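PDB 5OWU: importin subunit beta-1 from Saccharomyces cerevisiae, which carries proteins into the nucleus by associating with importin alpha, the adaptor that binds the classical nuclear localization signal of the cargo. Local coordinates for residues T544-K549 with L577-A582; D548-T553 with M599-R604; M554-N559 with Q567-L572; L606-K609 with F613-D616. One frame throughout, in Å; residues are numbered along the deposited sequence.

Contact 1: T544-K549 with L577-A582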
loop_
_atom_site.group_PDB
_atom_site.type_symbol
_atom_site.label_atom_id
_atom_site.label_comp_id
_atom_site.label_asym_id
_atom_site.label_seq_id
_atom_site.Cartn_x
_atom_site.Cartn_y
_atom_site.Cartn_z
ATOM N N THR A 544 1.897 -36.007 5.611
ATOM C CA THR A 544 2.236 -36.718 6.840
ATOM C C THR A 544 2.899 -35.791 7.842
ATOM O O THR A 544 2.548 -35.791 9.030
ATOM C CB THR A 544 3.160 -37.897 6.515
ATOM O OG1 THR A 544 2.465 -38.834 5.692
ATOM C CG2 THR A 544 3.638 -38.609 7.781
ATOM N N PHE A 545 3.847 -34.973 7.378
ATOM C CA PHE A 545 4.596 -34.135 8.302
ATOM C C PHE A 545 3.684 -33.127 8.986
ATOM O O PHE A 545 3.757 -32.940 10.208
ATOM C CB PHE A 545 5.737 -33.416 7.577
ATOM C CG PHE A 545 6.280 -32.235 8.340
ATOM C CD1 PHE A 545 7.087 -32.419 9.449
ATOM C CD2 PHE A 545 5.963 -30.946 7.961
ATOM C CE1 PHE A 545 7.575 -31.332 10.155
ATOM C CE2 PHE A 545 6.452 -29.860 8.660
ATOM C CZ PHE A 545 7.249 -30.047 9.752
ATOM N N VAL A 546 2.801 -32.474 8.226
ATOM C CA VAL A 546 2.075 -31.360 8.826
ATOM C C VAL A 546 1.002 -31.882 9.773
ATOM O O VAL A 546 0.859 -31.392 10.900
ATOM C CB VAL A 546 1.501 -30.423 7.744
ATOM C CG1 VAL A 546 2.645 -29.734 6.992
ATOM C CG2 VAL A 546 0.567 -31.164 6.786
ATOM N N MET A 547 0.276 -32.923 9.364
ATOM C CA MET A 547 -0.721 -33.522 10.246
ATOM C C MET A 547 -0.082 -33.942 11.563
ATOM O O MET A 547 -0.458 -33.451 12.638
ATOM C CB MET A 547 -1.402 -34.694 9.533
ATOM C CG MET A 547 -2.257 -34.218 8.356
ATOM S SD MET A 547 -3.242 -35.453 7.489
ATOM C CE MET A 547 -2.008 -36.668 7.019
ATOM N N ASP A 548 0.931 -34.811 11.497
ATOM C CA ASP A 548 1.673 -35.182 12.697
ATOM C C ASP A 548 2.122 -33.939 13.460
ATOM O O ASP A 548 1.965 -33.850 14.684
ATOM C CB ASP A 548 2.878 -36.049 12.318
ATOM C CG ASP A 548 2.477 -37.372 11.672
ATOM O OD1 ASP A 548 1.304 -37.522 11.269
ATOM O OD2 ASP A 548 3.348 -38.262 11.551
ATOM N N LYS A 549 2.663 -32.951 12.742
ATOM C CA LYS A 549 3.193 -31.775 13.422
ATOM C C LYS A 549 2.092 -31.038 14.162
ATOM O O LYS A 549 2.287 -30.581 15.298
ATOM C CB LYS A 549 3.877 -30.849 12.420
ATOM C CG LYS A 549 4.702 -29.744 13.064
ATOM C CD LYS A 549 5.973 -30.308 13.690
ATOM C CE LYS A 549 6.742 -29.235 14.431
ATOM N NZ LYS A 549 8.001 -29.758 15.032
ATOM N N LEU A 577 -1.261 -24.892 9.887
ATOM C CA LEU A 577 -2.606 -24.956 9.325
ATOM C C LEU A 577 -2.637 -24.407 7.901
ATOM O O LEU A 577 -3.380 -24.911 7.055
ATOM C CB LEU A 577 -3.587 -24.205 10.232
ATOM C CG LEU A 577 -3.863 -24.900 11.575
ATOM C CD1 LEU A 577 -4.476 -23.949 12.579
ATOM C CD2 LEU A 577 -4.750 -26.124 11.400
ATOM N N THR A 578 -1.827 -23.389 7.608
ATOM C CA THR A 578 -1.748 -22.874 6.240
ATOM C C THR A 578 -1.242 -23.953 5.285
ATOM O O THR A 578 -1.862 -24.228 4.241
ATOM C CB THR A 578 -0.847 -21.636 6.214
ATOM O OG1 THR A 578 -1.384 -20.644 7.104
ATOM C CG2 THR A 578 -0.743 -21.042 4.801
ATOM N N VAL A 579 -0.127 -24.603 5.639
ATOM C CA VAL A 579 0.366 -25.677 4.774
ATOM C C VAL A 579 -0.668 -26.789 4.663
ATOM O O VAL A 579 -0.866 -27.365 3.589
ATOM C CB VAL A 579 1.712 -26.226 5.280
ATOM C CG1 VAL A 579 2.228 -27.310 4.327
ATOM C CG2 VAL A 579 2.727 -25.114 5.404
ATOM N N LEU A 580 -1.325 -27.125 5.775
ATOM C CA LEU A 580 -2.302 -28.210 5.776
ATOM C C LEU A 580 -3.469 -27.894 4.855
ATOM O O LEU A 580 -3.950 -28.767 4.123
ATOM C CB LEU A 580 -2.792 -28.464 7.204
ATOM C CG LEU A 580 -3.876 -29.528 7.413
ATOM C CD1 LEU A 580 -3.430 -30.885 6.900
ATOM C CD2 LEU A 580 -4.244 -29.615 8.891
ATOM N N ALA A 581 -3.939 -26.647 4.869
ATOM C CA ALA A 581 -4.993 -26.257 3.944
ATOM C C ALA A 581 -4.538 -26.440 2.506
ATOM O O ALA A 581 -5.293 -26.955 1.668
ATOM C CB ALA A 581 -5.415 -24.811 4.200
ATOM N N ALA A 582 -3.291 -26.044 2.200
ATOM C CA ALA A 582 -2.794 -26.243 0.838
ATOM C C ALA A 582 -2.726 -27.727 0.481
ATOM O O ALA A 582 -3.059 -28.120 -0.645
ATOM C CB ALA A 582 -1.420 -25.588 0.664
#
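Val546 and Val579 meet methyl to methyl, CG1 of Val546 lying 3.6 Å from CG1 of Val579, and this is the tight part of the contact. The helical backbones come close at the same level: the CA atoms of Val546 and Leu580 are 6.2 Å apart, while the axes of 544-549 and 577-582 approach to 9.4 Å and run at 136° between their N-to-C directions, a splayed antiparallel pair. Val546 uses both of its branches. CG1 takes Val579; with chi1 -66° it stands anti to the carbonyl carbon, which leaves CG2 between the backbone N and the carbonyl carbon, 4.0 Å from CD1 of Leu580. That same CD1 is also 3.8 Å from CG of Met547, whose side chain crosses that of Leu580 at about a right angle. The single methyl of Leu580 thus packs against two consecutive residues of the first helix, which it reaches because CG stands anti to the backbone N (chi1 177°).

The loose side begins at Met547, which is partly exposed and gives 23 Å² of surface against 62 Å² for Val546. Beyond it Thr544 and Asp548 occupy the exposed flank of helix 536-553, and Thr578 that of helix 563-586; none of the three touches the opposite segment.

Both helices belong to HEAT repeat 13, and the contact joins its two antiparallel members. On one flank helix 516-530 of the preceding repeat packs on Val579 through Phe521 and Thr525; on another, helix 595-607 of the following repeat meets Met547 and Leu580 through Leu598.

Contact 2: D548-T553 with M599-R604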
loop_
_atom_site.group_PDB
_atom_site.type_symbol
_atom_site.label_atom_id
_atom_site.label_comp_id
_atom_site.label_asym_id
_atom_site.label_seq_id
_atom_site.Cartn_x
_atom_site.Cartn_y
_atom_site.Cartn_z
ATOM N N ASP A 548 0.931 -34.811 11.497
ATOM C CA ASP A 548 1.673 -35.182 12.697
ATOM C C ASP A 548 2.122 -33.939 13.460
ATOM O O ASP A 548 1.965 -33.850 14.684
ATOM C CB ASP A 548 2.878 -36.049 12.318
ATOM C CG ASP A 548 2.477 -37.372 11.672
ATOM O OD1 ASP A 548 1.304 -37.522 11.269
ATOM O OD2 ASP A 548 3.348 -38.262 11.551
ATOM N N LYS A 549 2.663 -32.951 12.742
ATOM C CA LYS A 549 3.193 -31.775 13.422
ATOM C C LYS A 549 2.092 -31.038 14.162
ATOM O O LYS A 549 2.287 -30.581 15.298
ATOM C CB LYS A 549 3.877 -30.849 12.420
ATOM C CG LYS A 549 4.702 -29.744 13.064
ATOM C CD LYS A 549 5.973 -30.308 13.690
ATOM C CE LYS A 549 6.742 -29.235 14.431
ATOM N NZ LYS A 549 8.001 -29.758 15.032
ATOM N N LEU A 550 0.918 -30.918 13.544
ATOM C CA LEU A 550 -0.189 -30.293 14.249
ATOM C C LEU A 550 -0.443 -31.029 15.556
ATOM O O LEU A 550 -0.514 -30.415 16.630
ATOM C CB LEU A 550 -1.438 -30.276 13.364
ATOM C CG LEU A 550 -2.672 -29.553 13.902
ATOM C CD1 LEU A 550 -2.356 -28.100 14.206
ATOM C CD2 LEU A 550 -3.837 -29.663 12.911
ATOM N N GLY A 551 -0.515 -32.362 15.490
ATOM C CA GLY A 551 -0.693 -33.145 16.701
ATOM C C GLY A 551 0.329 -32.782 17.751
ATOM O O GLY A 551 -0.010 -32.562 18.917
ATOM N N GLN A 552 1.590 -32.659 17.338
ATOM C CA GLN A 552 2.644 -32.380 18.301
ATOM C C GLN A 552 2.387 -31.061 19.009
ATOM O O GLN A 552 2.488 -30.973 20.241
ATOM C CB GLN A 552 3.997 -32.369 17.596
ATOM C CG GLN A 552 5.167 -32.191 18.523
ATOM C CD GLN A 552 6.455 -31.990 17.766
ATOM O OE1 GLN A 552 6.884 -30.857 17.538
ATOM N NE2 GLN A 552 7.073 -33.089 17.359
ATOM N N THR A 553 2.010 -30.024 18.251
ATOM C CA THR A 553 1.804 -28.731 18.892
ATOM C C THR A 553 0.645 -28.799 19.867
ATOM O O THR A 553 0.612 -28.053 20.855
ATOM C CB THR A 553 1.555 -27.628 17.859
ATOM O OG1 THR A 553 0.321 -27.871 17.167
ATOM C CG2 THR A 553 2.717 -27.538 16.865
ATOM N N MET A 599 -11.036 -33.291 11.461
ATOM C CA MET A 599 -12.077 -32.485 12.087
ATOM C C MET A 599 -11.998 -32.607 13.600
ATOM O O MET A 599 -12.159 -31.610 14.320
ATOM C CB MET A 599 -13.456 -32.893 11.562
ATOM C CG MET A 599 -13.723 -32.465 10.109
ATOM S SD MET A 599 -13.562 -30.685 9.811
ATOM C CE MET A 599 -14.773 -30.023 10.953
ATOM N N GLY A 600 -11.689 -33.807 14.098
ATOM C CA GLY A 600 -11.481 -33.958 15.528
ATOM C C GLY A 600 -10.477 -32.956 16.056
ATOM O O GLY A 600 -10.705 -32.297 17.075
ATOM N N LEU A 601 -9.356 -32.803 15.348
ATOM C CA LEU A 601 -8.353 -31.827 15.751
ATOM C C LEU A 601 -8.887 -30.408 15.621
ATOM O O LEU A 601 -8.727 -29.581 16.531
ATOM C CB LEU A 601 -7.093 -32.023 14.911
ATOM C CG LEU A 601 -6.434 -33.388 15.061
ATOM C CD1 LEU A 601 -5.241 -33.508 14.101
ATOM C CD2 LEU A 601 -6.041 -33.631 16.520
ATOM N N PHE A 602 -9.571 -30.118 14.513
ATOM C CA PHE A 602 -10.004 -28.746 14.277
ATOM C C PHE A 602 -10.987 -28.302 15.354
ATOM O O PHE A 602 -10.814 -27.243 15.971
ATOM C CB PHE A 602 -10.605 -28.625 12.875
ATOM C CG PHE A 602 -9.613 -28.888 11.759
ATOM C CD1 PHE A 602 -8.249 -28.698 11.952
ATOM C CD2 PHE A 602 -10.046 -29.325 10.518
ATOM C CE1 PHE A 602 -7.344 -28.943 10.934
ATOM C CE2 PHE A 602 -9.141 -29.570 9.492
ATOM C CZ PHE A 602 -7.789 -29.376 9.702
ATOM N N PHE A 603 -11.994 -29.126 15.637
ATOM C CA PHE A 603 -12.897 -28.805 16.734
ATOM C C PHE A 603 -12.129 -28.600 18.031
ATOM O O PHE A 603 -12.382 -27.634 18.761
ATOM C CB PHE A 603 -13.954 -29.899 16.883
ATOM C CG PHE A 603 -14.993 -29.880 15.802
ATOM C CD1 PHE A 603 -15.612 -28.696 15.446
ATOM C CD2 PHE A 603 -15.330 -31.039 15.120
ATOM C CE1 PHE A 603 -16.562 -28.668 14.442
ATOM C CE2 PHE A 603 -16.281 -31.015 14.117
ATOM C CZ PHE A 603 -16.896 -29.828 13.780
ATOM N N ARG A 604 -11.157 -29.468 18.321
ATOM C CA ARG A 604 -10.377 -29.267 19.535
ATOM C C ARG A 604 -9.718 -27.896 19.515
ATOM O O ARG A 604 -9.826 -27.124 20.478
ATOM C CB ARG A 604 -9.350 -30.389 19.695
ATOM C CG ARG A 604 -9.973 -31.697 20.175
ATOM C CD ARG A 604 -9.015 -32.864 20.056
ATOM N NE ARG A 604 -7.780 -32.635 20.797
ATOM C CZ ARG A 604 -6.696 -33.397 20.693
ATOM N NH1 ARG A 604 -6.687 -34.440 19.873
ATOM N NH2 ARG A 604 -5.612 -33.111 21.402
#
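Leu550 lays its CD2 methyl against the ring of Phe602, 4.1 Å from CE1, and the same methyl is 4.3 Å from CD1 of Leu601. One branch of one leucine therefore makes both side-chain contacts between 548-553 and 599-604. Its position follows from a CG set anti to the backbone N (chi1 -175°), which carries the isobutyl group across to the other helix. The methyl meets the aromatic ring obliquely, and the two side chains cross at about a right angle. Phe602 leaves its own backbone heading away from 548-553, so that the ring carbon CE1, rather than the root of the side chain, makes the approach; the first bond of the Leu601 side chain points toward the partner segment. The interface is small, 119 Å² in all, and Gly551 adds a little backbone surface to it.

Lys549 and Thr553 find their hydrogen-bond partners away from 599-604. Thr553 OG1 donates to the carbonyl O of Leu550 at 2.7 Å, in the carbonyl plane and on a lone pair, and also pairs with Gln573 of helix 563-586. Lys549 NZ reaches OE1 of Gln552 at 3.0 Å, tilted 33° from the carbonyl plane, and has a second partner in Asn508.

Helix 563-586 adds Leu580 to the ring of Phe602, and helix 615-629 adds Val618, Ala621 and Ile622. The contact joins HEAT repeats 13 and 14: the pairs across the segments are all carbon to carbon, consistent with dispersion and the burial of Leu550 and Phe602 as its main source.

Contact 3: M554-N559 with Q567-L572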
loop_
_atom_site.group_PDB
_atom_site.type_symbol
_atom_site.label_atom_id
_atom_site.label_comp_id
_atom_site.label_asym_id
_atom_site.label_seq_id
_atom_site.Cartn_x
_atom_site.Cartn_y
_atom_site.Cartn_z
ATOM N N MET A 554 -0.300 -29.695 19.627
ATOM C CA MET A 554 -1.455 -29.769 20.498
ATOM C C MET A 554 -1.193 -30.627 21.724
ATOM O O MET A 554 -2.086 -30.769 22.565
ATOM C CB MET A 554 -2.653 -30.279 19.704
ATOM C CG MET A 554 -3.090 -29.278 18.624
ATOM S SD MET A 554 -4.379 -29.948 17.546
ATOM C CE MET A 554 -3.487 -31.286 16.825
ATOM N N SER A 555 0.014 -31.177 21.858
ATOM C CA SER A 555 0.422 -31.830 23.095
ATOM C C SER A 555 1.052 -30.855 24.083
ATOM O O SER A 555 1.394 -31.261 25.199
ATOM C CB SER A 555 1.405 -32.972 22.795
ATOM O OG SER A 555 2.708 -32.489 22.487
ATOM N N VAL A 556 1.199 -29.587 23.703
ATOM C CA VAL A 556 1.903 -28.596 24.514
ATOM C C VAL A 556 0.940 -28.010 25.536
ATOM O O VAL A 556 -0.107 -27.463 25.174
ATOM C CB VAL A 556 2.504 -27.485 23.637
ATOM C CG1 VAL A 556 3.112 -26.366 24.497
ATOM C CG2 VAL A 556 3.560 -28.050 22.698
ATOM N N ASP A 557 1.310 -28.091 26.807
ATOM C CA ASP A 557 0.505 -27.519 27.882
ATOM C C ASP A 557 0.716 -26.006 27.899
ATOM O O ASP A 557 1.785 -25.524 28.275
ATOM C CB ASP A 557 0.885 -28.150 29.216
ATOM C CG ASP A 557 0.201 -27.485 30.394
ATOM O OD1 ASP A 557 -0.712 -26.650 30.179
ATOM O OD2 ASP A 557 0.574 -27.811 31.538
ATOM N N GLU A 558 -0.308 -25.252 27.505
ATOM C CA GLU A 558 -0.155 -23.811 27.342
ATOM C C GLU A 558 -0.089 -23.060 28.660
ATOM O O GLU A 558 0.273 -21.879 28.653
ATOM C CB GLU A 558 -1.302 -23.259 26.506
ATOM C CG GLU A 558 -1.341 -23.828 25.112
ATOM C CD GLU A 558 -2.562 -23.384 24.338
ATOM O OE1 GLU A 558 -2.617 -22.203 23.946
ATOM O OE2 GLU A 558 -3.469 -24.216 24.136
ATOM N N ASN A 559 -0.421 -23.701 29.779
ATOM C CA ASN A 559 -0.346 -23.047 31.079
ATOM C C ASN A 559 1.069 -22.994 31.631
ATOM O O ASN A 559 1.275 -22.430 32.709
ATOM C CB ASN A 559 -1.271 -23.753 32.082
ATOM C CG ASN A 559 -2.734 -23.438 31.839
ATOM O OD1 ASN A 559 -3.058 -22.398 31.270
ATOM N ND2 ASN A 559 -3.626 -24.338 32.258
ATOM N N GLN A 567 2.598 -16.777 21.969
ATOM C CA GLN A 567 2.552 -16.198 20.628
ATOM C C GLN A 567 3.341 -17.046 19.642
ATOM O O GLN A 567 2.920 -17.239 18.494
ATOM C CB GLN A 567 3.102 -14.769 20.648
ATOM C CG GLN A 567 2.255 -13.792 21.445
ATOM C CD GLN A 567 2.921 -12.436 21.618
ATOM O OE1 GLN A 567 4.147 -12.320 21.569
ATOM N NE2 GLN A 567 2.112 -11.401 21.822
ATOM N N SER A 568 4.497 -17.558 20.071
ATOM C CA SER A 568 5.293 -18.409 19.193
ATOM C C SER A 568 4.526 -19.673 18.829
ATOM O O SER A 568 4.443 -20.052 17.652
ATOM C CB SER A 568 6.622 -18.746 19.871
ATOM O OG SER A 568 7.371 -19.658 19.093
ATOM N N LEU A 569 3.934 -20.327 19.828
ATOM C CA LEU A 569 3.134 -21.515 19.562
ATOM C C LEU A 569 1.986 -21.206 18.606
ATOM O O LEU A 569 1.716 -21.978 17.678
ATOM C CB LEU A 569 2.605 -22.090 20.877
ATOM C CG LEU A 569 1.709 -23.323 20.756
ATOM C CD1 LEU A 569 2.469 -24.496 20.146
ATOM C CD2 LEU A 569 1.143 -23.693 22.119
ATOM N N GLN A 570 1.292 -20.085 18.819
ATOM C CA GLN A 570 0.172 -19.730 17.950
ATOM C C GLN A 570 0.633 -19.516 16.509
ATOM O O GLN A 570 -0.001 -20.003 15.565
ATOM C CB GLN A 570 -0.529 -18.484 18.491
ATOM C CG GLN A 570 -1.515 -18.799 19.612
ATOM C CD GLN A 570 -1.631 -17.692 20.651
ATOM O OE1 GLN A 570 -1.085 -16.601 20.478
ATOM N NE2 GLN A 570 -2.352 -17.969 21.734
ATOM N N GLU A 571 1.737 -18.782 16.320
ATOM C CA GLU A 571 2.270 -18.577 14.970
ATOM C C GLU A 571 2.661 -19.902 14.325
ATOM O O GLU A 571 2.419 -20.110 13.132
ATOM C CB GLU A 571 3.468 -17.627 15.016
ATOM C CG GLU A 571 4.286 -17.520 13.713
ATOM C CD GLU A 571 3.537 -16.816 12.591
ATOM O OE1 GLU A 571 2.409 -16.335 12.836
ATOM O OE2 GLU A 571 4.078 -16.744 11.462
ATOM N N LEU A 572 3.257 -20.816 15.100
ATOM C CA LEU A 572 3.613 -22.126 14.559
ATOM C C LEU A 572 2.376 -22.901 14.122
ATOM O O LEU A 572 2.365 -23.526 13.052
ATOM C CB LEU A 572 4.405 -22.925 15.594
ATOM C CG LEU A 572 4.644 -24.398 15.263
ATOM C CD1 LEU A 572 5.392 -24.551 13.923
ATOM C CD2 LEU A 572 5.413 -25.066 16.382
#
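Leu569 supplies the apolar part of the contact through one methyl, CD2, which touches two residues of the loop 554-559. Val556 comes at it tip to tip, CG1 lying 4.1 Å from CD2 of Leu569. Both side chains point toward the opposite segment, and in Val556 the touching branch, CG1, is placed anti to the backbone N (chi1 174°). Glu558 makes the closer approach, its CG 3.9 Å from the same CD2, but here the chains cross at about a right angle. The acid thus offers its methylene carbon to the leucine while the extended chain carries the carboxylate onward.

The charged part lies at that far end. Glu558 OE2 faces Lys608 NZ in a long, weak ion pair that reaches over to the turn after helix 595-607.

The hydrogen bonds here stay on the first side of the contact. Asp557 OD1 accepts the backbone N-H of Asn559 at 3.0 Å with an N-H...acceptor angle of 156°, the nitrogen standing above the carboxylate plane by 53°; this is an Asx turn, and it turns the chain at the start of the 3-10 segment that includes Glu558. A further bond, from Ser555 OG to Gln552 O, ties the loop back to the end of helix 536-553.

At 139 Å² and with no touching residue fully buried, this is a surface contact, in which Leu561 also covers Val556 and Leu569. It belongs to the connection between the two helices of HEAT repeat 13, an antiparallel helical hairpin whose linking loop folds back on the first turns of its second helix.

Contact 4: L606-K609 with F613-D616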
loop_
_atom_site.group_PDB
_atom_site.type_symbol
_atom_site.label_atom_id
_atom_site.label_comp_id
_atom_site.label_asym_id
_atom_site.label_seq_id
_atom_site.Cartn_x
_atom_site.Cartn_y
_atom_site.Cartn_z
ATOM N N LEU A 606 -10.733 -25.335 17.997
ATOM C CA LEU A 606 -11.764 -24.314 18.144
ATOM C C LEU A 606 -12.257 -24.212 19.580
ATOM O O LEU A 606 -12.711 -23.141 19.999
ATOM C CB LEU A 606 -12.939 -24.606 17.206
ATOM C CG LEU A 606 -12.731 -24.393 15.703
ATOM C CD1 LEU A 606 -13.994 -24.751 14.941
ATOM C CD2 LEU A 606 -12.314 -22.961 15.381
ATOM N N GLU A 607 -12.180 -25.299 20.348
ATOM C CA GLU A 607 -12.643 -25.256 21.730
ATOM C C GLU A 607 -11.550 -24.843 22.704
ATOM O O GLU A 607 -11.839 -24.637 23.888
ATOM C CB GLU A 607 -13.214 -26.616 22.147
ATOM C CG GLU A 607 -14.636 -26.852 21.668
ATOM C CD GLU A 607 -15.618 -25.806 22.187
ATOM O OE1 GLU A 607 -15.243 -25.015 23.077
ATOM O OE2 GLU A 607 -16.764 -25.765 21.690
ATOM N N LYS A 608 -10.314 -24.716 22.232
ATOM C CA LYS A 608 -9.230 -24.224 23.064
ATOM C C LYS A 608 -9.559 -22.851 23.633
ATOM O O LYS A 608 -10.261 -22.048 23.015
ATOM C CB LYS A 608 -7.946 -24.121 22.246
ATOM C CG LYS A 608 -6.979 -25.260 22.455
ATOM C CD LYS A 608 -5.755 -25.125 21.568
ATOM C CE LYS A 608 -5.157 -23.711 21.557
ATOM N NZ LYS A 608 -3.929 -23.636 20.724
ATOM N N LYS A 609 -9.020 -22.572 24.816
ATOM C CA LYS A 609 -8.993 -21.200 25.294
ATOM C C LYS A 609 -8.074 -20.370 24.403
ATOM O O LYS A 609 -7.060 -20.859 23.893
ATOM C CB LYS A 609 -8.518 -21.131 26.746
ATOM C CG LYS A 609 -8.448 -19.700 27.275
ATOM C CD LYS A 609 -8.121 -19.618 28.755
ATOM C CE LYS A 609 -8.055 -18.157 29.199
ATOM N NZ LYS A 609 -9.354 -17.454 28.999
ATOM N N PHE A 613 -7.156 -16.613 18.404
ATOM C CA PHE A 613 -5.896 -16.279 17.745
ATOM C C PHE A 613 -5.608 -17.177 16.544
ATOM O O PHE A 613 -4.938 -16.736 15.604
ATOM C CB PHE A 613 -4.741 -16.357 18.749
ATOM C CG PHE A 613 -4.892 -15.424 19.923
ATOM C CD1 PHE A 613 -5.542 -15.837 21.072
ATOM C CD2 PHE A 613 -4.383 -14.134 19.880
ATOM C CE1 PHE A 613 -5.686 -14.989 22.152
ATOM C CE2 PHE A 613 -4.524 -13.281 20.962
ATOM C CZ PHE A 613 -5.176 -13.711 22.096
ATOM N N ILE A 614 -6.100 -18.418 16.542
ATOM C CA ILE A 614 -5.896 -19.337 15.426
ATOM C C ILE A 614 -7.190 -19.720 14.715
ATOM O O ILE A 614 -7.133 -20.434 13.709
ATOM C CB ILE A 614 -5.158 -20.613 15.876
ATOM C CG1 ILE A 614 -5.948 -21.333 16.963
ATOM C CG2 ILE A 614 -3.757 -20.276 16.361
ATOM C CD1 ILE A 614 -5.630 -22.801 17.048
ATOM N N GLU A 615 -8.356 -19.283 15.201
ATOM C CA GLU A 615 -9.604 -19.773 14.618
ATOM C C GLU A 615 -9.711 -19.415 13.142
ATOM O O GLU A 615 -10.362 -20.130 12.379
ATOM C CB GLU A 615 -10.816 -19.236 15.388
ATOM C CG GLU A 615 -10.961 -17.724 15.411
ATOM C CD GLU A 615 -12.255 -17.266 16.077
ATOM O OE1 GLU A 615 -13.173 -18.098 16.268
ATOM O OE2 GLU A 615 -12.352 -16.067 16.409
ATOM N N ASP A 616 -9.093 -18.313 12.724
ATOM C CA ASP A 616 -9.095 -17.948 11.312
ATOM C C ASP A 616 -8.415 -19.023 10.465
ATOM O O ASP A 616 -8.969 -19.490 9.458
ATOM C CB ASP A 616 -8.402 -16.596 11.142
ATOM C CG ASP A 616 -8.699 -15.952 9.810
ATOM O OD1 ASP A 616 -9.886 -15.916 9.422
ATOM O OD2 ASP A 616 -7.745 -15.479 9.153
#
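The chain reverses between 606-609 and 613-616, helix 595-607 giving way at Lys608, the first residue to leave helical phi/psi, and the nearest CA pair across the turn, Leu606 and Glu615, standing 6.1 Å apart. Leu606 touches Glu615 through its CD2 methyl, 4.0 Å from CB of the acid. The two side chains cross at about a right angle, so the leucine rests against the root of the glutamate. CG of Glu615 lies between the backbone N and the carbonyl carbon (chi1 61°); the touching atom is CB, and the carboxylate makes no contact with 606-609 within 4.5 Å.

Lys608 and Ile614 form the second pair. The lysine chain bends at chi3 (46°) and brings NZ within 4.1 Å of CD1 of Ile614, the chains again crossing at about a right angle. Ile614 itself is buried and, like Lys608, packs on Gln573 of helix 563-586.

On the helix 615-629 side, Val618, Phe619 and Ile622 cover Leu606. The Leu606 pair is carbon to carbon, while in the second pair an ammonium nitrogen sits beside a methyl without a bond, its charge having its counterpart outside the turn. Electrostatics probably contribute little between the two segments themselves: the contact is van der Waals in kind, and Ser611 adds weak hydrogen bonds to the carbonyls of Leu606 and Lys608.

In the fold
From the N terminus, helix 536-553 starts both contact 1 and contact 2. Contact 1 closes first, on helix 563-586 within HEAT repeat 13; contact 2 runs on to helix 595-607 of repeat 14. Contact 3, between the linking loop and helix 563-586 of repeat 13, lies within the loops of both. Contact 4 follows in series, closing the turn of repeat 14 after the others have closed. Contacts 1 and 2 adjoin, centres about 9 Å apart, with Leu577 packing on Leu550. Met554 on Leu601 joins contacts 2 and 3, and Gln570 beside Phe613 and Ile614 brings contacts 3 and 4 together.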